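Local atomic coordinates of extracellular solute-binding protein, family 3 (Methylophaga aminisulfidivorans MP, PDB entry 5SV6), a protein that is of unknown function but has a periplasmic binding protein-like architecture and is probably linked to methanol dehydrogenase. Residues K89-I92 and F93-T96; Q262-L265 and K266-T270. All coordinates share one frame; numbering follows the deposited sequence.

In the fold
Both contacts are short-range and flank one mixed sheet. Contact 1 leads from strand 82-87 into helix 94-99 and leans on strand 106-111; contact 2 lies along helix 262-274, which packs on strands 118-133 and 247-257. Strands 106-111 and 247-257 are antiparallel neighbours, so the two places are joined through the sheet although their nearest atoms are about 13 Å apart. Contact 1 is partly buried, its centre about 13 Å from that of the chain, and relies on tight turns and a ring covered on two faces. Contact 2 is a surface contact, its centre about 24 Å from that of the chain, where a regular helix bears a salt bridge on its outer side and packs apolar side chains toward the sheet.

Contact 1: residues K89-I92 and F93-T96; sequences KAAI and FLVT
The amide of F93 donates to A90 O, N to O 3.0 Å, and L94 N repeats the bond to A91 O, making two overlapping i to i+3 turns of type I geometry that carry the chain from strand 82-87 into helix 94-99 of this periplasmic binding protein-like fold. The L94 bond is nearly straight at nitrogen (167°), but its donor stands well above the plane of the A91 carbonyl, as does that of F93 over A90. From elsewhere in the chain, E55 OE1 accepts from A91 N, and S87 OG is hydrogen-bonded to K89 N. With CG beside the backbone N (chi1 -64°), the F93 ring lies back over the preceding residues, sandwiched between K89 and I92. I92 brings its CG2 branch over one face, 4.1 Å from the F93 ring centroid, a CH-pi contact. Over the opposite face K89 curls back, bent at every torsion beyond its first, and lays CE against the ring. Its ammonium goes on above the face as a cation-pi partner, with K89 NZ 4.6 Å from the F93 centroid and 10° off the normal. E97 shares that charge through a salt bridge, which probably fixes where the lysine ends. Farther along, a water accepts from T96 N at 3.0 Å; its approach to I92 O is too short to trust. Away from the ring, L94 packs inward on V107 of strand 106-111, and its CD1 meets A91 CB, L94 CD1 to A91 CB 4.0 Å.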
# COMPACT_ATOMS: atom_id res chain seq x y z
N LYS A 89 2.05 2.71 -16.28
CA LYS A 89 2.74 1.68 -15.52
C LYS A 89 2.20 1.63 -14.09
O LYS A 89 1.47 2.53 -13.66
CB LYS A 89 4.25 1.94 -15.50
CG LYS A 89 4.91 2.03 -16.88
CD LYS A 89 5.26 0.66 -17.43
CE LYS A 89 6.45 0.04 -16.71
NZ LYS A 89 7.77 0.43 -17.30
N ALA A 90 2.56 0.59 -13.36
CA ALA A 90 2.17 0.43 -11.97
C ALA A 90 2.75 1.59 -11.16
O ALA A 90 3.77 2.15 -11.54
CB ALA A 90 2.70 -0.89 -11.44
N ALA A 91 2.10 1.94 -10.05
CA ALA A 91 2.53 3.08 -9.24
C ALA A 91 3.96 2.93 -8.70
O ALA A 91 4.64 3.93 -8.44
CB ALA A 91 1.54 3.33 -8.08
N ILE A 92 4.42 1.70 -8.54
CA ILE A 92 5.78 1.47 -8.05
C ILE A 92 6.85 2.10 -8.96
O ILE A 92 7.97 2.36 -8.51
CB ILE A 92 6.05 -0.05 -7.79
CG1 ILE A 92 7.30 -0.25 -6.92
CG2 ILE A 92 6.16 -0.82 -9.10
CD1 ILE A 92 7.58 -1.71 -6.57
N PHE A 93 6.49 2.39 -10.21
CA PHE A 93 7.40 3.04 -11.17
C PHE A 93 7.29 4.57 -11.27
O PHE A 93 7.99 5.19 -12.08
CB PHE A 93 7.20 2.47 -12.58
CG PHE A 93 7.53 1.02 -12.70
CD1 PHE A 93 6.53 0.08 -12.93
CD2 PHE A 93 8.83 0.58 -12.55
CE1 PHE A 93 6.82 -1.26 -13.02
CE2 PHE A 93 9.14 -0.78 -12.65
CZ PHE A 93 8.13 -1.69 -12.88
N LEU A 94 6.42 5.17 -10.48
CA LEU A 94 6.20 6.61 -10.56
C LEU A 94 7.46 7.42 -10.24
O LEU A 94 7.72 8.46 -10.84
CB LEU A 94 5.08 7.03 -9.62
CG LEU A 94 3.67 6.63 -10.07
CD1 LEU A 94 2.66 7.03 -9.00
CD2 LEU A 94 3.36 7.30 -11.38
N VAL A 95 8.22 6.95 -9.26
CA VAL A 95 9.40 7.66 -8.82
C VAL A 95 10.48 7.64 -9.90
O VAL A 95 11.01 8.68 -10.28
CB VAL A 95 9.95 7.06 -7.51
CG1 VAL A 95 11.38 7.55 -7.25
CG2 VAL A 95 9.02 7.40 -6.34
N THR A 96 10.79 6.46 -10.41
CA THR A 96 11.92 6.31 -11.32
C THR A 96 11.64 6.73 -12.76
O THR A 96 12.55 7.20 -13.45
CB THR A 96 12.43 4.86 -11.33
OG1 THR A 96 11.35 3.97 -11.62
CG2 THR A 96 13.00 4.50 -9.97
O HOH W 1 9.79 4.00 -9.00

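Contact 2: residues Q262-L265 and K266-T270; sequences QELL and KEINT
E263 and K266 both set CG anti to their carbonyl carbons, then E263 bends at chi2 (-64°) and K266 at chi3 (-58°), so that the two chains, rooted about one turn apart, run side by side and their charged ends meet. This is an i to i+3 salt bridge on the outer side of helix 262-274: K266 NZ donates to E263 OE2 at 3.0 Å, on the syn side and 32° out of the carboxylate plane. E263 OE1 lies farther from K266 NZ, at 3.6 Å, so the grip is one-sided. Beneath it run regular i to i+4 bonds, among them I268 N to L264 O and N269 N to L265 O, each 2.9 Å. On the inward side L264 CG touches I268 CD1 at 3.8 Å, the side chains crossing at a slant, and both rest on V257 of strand 247-257 and on M78. N269 turns its ND2 over L265, 4.2 Å from L265 CG, while its OD1 accepts from D121 N of strand 118-133. With an alanine in place of N269, the amide of D121 is likely to lose this acceptor and part of L265 its cover. E267 pairs with R80, and E267 OE2 stays 5.9 Å from E263 OE1; each carboxylate thus has a basic mate of its own, which is likely to soften the repulsion between these like charges.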
# COMPACT_ATOMS: atom_id res chain seq x y z
N GLN A 262 13.90 21.45 -2.63
CA GLN A 262 13.74 21.71 -1.21
C GLN A 262 12.69 22.79 -0.92
O GLN A 262 12.00 22.72 0.10
CB GLN A 262 15.10 22.04 -0.58
CG GLN A 262 16.04 20.82 -0.51
CD GLN A 262 15.57 19.78 0.50
OE1 GLN A 262 15.16 20.12 1.62
NE2 GLN A 262 15.60 18.51 0.10
N GLU A 263 12.56 23.78 -1.79
CA GLU A 263 11.59 24.84 -1.51
C GLU A 263 10.17 24.29 -1.62
O GLU A 263 9.32 24.57 -0.78
CB GLU A 263 11.79 26.05 -2.43
CG GLU A 263 13.00 26.90 -2.07
CD GLU A 263 12.89 27.55 -0.69
OE1 GLU A 263 11.78 27.99 -0.32
OE2 GLU A 263 13.92 27.62 0.01
N LEU A 264 9.94 23.50 -2.67
CA LEU A 264 8.68 22.79 -2.84
C LEU A 264 8.37 21.91 -1.62
O LEU A 264 7.25 21.89 -1.13
CB LEU A 264 8.72 21.93 -4.10
CG LEU A 264 7.50 21.05 -4.40
CD1 LEU A 264 6.28 21.92 -4.58
CD2 LEU A 264 7.75 20.22 -5.65
N LEU A 265 9.38 21.17 -1.16
CA LEU A 265 9.23 20.32 0.03
C LEU A 265 8.77 21.11 1.26
O LEU A 265 7.92 20.64 2.03
CB LEU A 265 10.54 19.61 0.34
CG LEU A 265 10.54 18.65 1.54
CD1 LEU A 265 9.65 17.46 1.28
CD2 LEU A 265 11.95 18.19 1.90
N LYS A 266 9.33 22.30 1.46
CA LYS A 266 8.90 23.13 2.58
C LYS A 266 7.43 23.55 2.46
O LYS A 266 6.70 23.53 3.44
CB LYS A 266 9.84 24.35 2.75
CG LYS A 266 11.24 23.95 3.21
CD LYS A 266 12.10 25.14 3.64
CE LYS A 266 12.25 26.16 2.52
NZ LYS A 266 13.11 27.33 2.92
N GLU A 267 6.98 23.91 1.26
CA GLU A 267 5.58 24.29 1.05
C GLU A 267 4.65 23.09 1.30
O GLU A 267 3.55 23.23 1.84
CB GLU A 267 5.35 24.83 -0.36
CG GLU A 267 5.94 26.21 -0.61
CD GLU A 267 5.50 26.81 -1.94
OE1 GLU A 267 4.39 26.47 -2.43
OE2 GLU A 267 6.26 27.63 -2.49
N ILE A 268 5.11 21.92 0.89
CA ILE A 268 4.36 20.70 1.10
C ILE A 268 4.20 20.40 2.59
O ILE A 268 3.11 20.11 3.05
CB ILE A 268 5.00 19.52 0.33
CG1 ILE A 268 4.75 19.72 -1.17
CG2 ILE A 268 4.42 18.20 0.82
CD1 ILE A 268 5.52 18.78 -2.09
N ASN A 269 5.29 20.48 3.34
CA ASN A 269 5.23 20.22 4.77
C ASN A 269 4.28 21.18 5.48
O ASN A 269 3.54 20.80 6.38
CB ASN A 269 6.63 20.28 5.38
CG ASN A 269 7.41 18.99 5.17
OD1 ASN A 269 6.81 17.94 4.92
ND2 ASN A 269 8.73 19.06 5.28
N THR A 270 4.31 22.44 5.05
CA THR A 270 3.43 23.44 5.62
C THR A 270 1.98 23.09 5.33
O THR A 270 1.13 23.15 6.21
CB THR A 270 3.78 24.84 5.07
OG1 THR A 270 5.04 25.23 5.59
CG2 THR A 270 2.73 25.89 5.46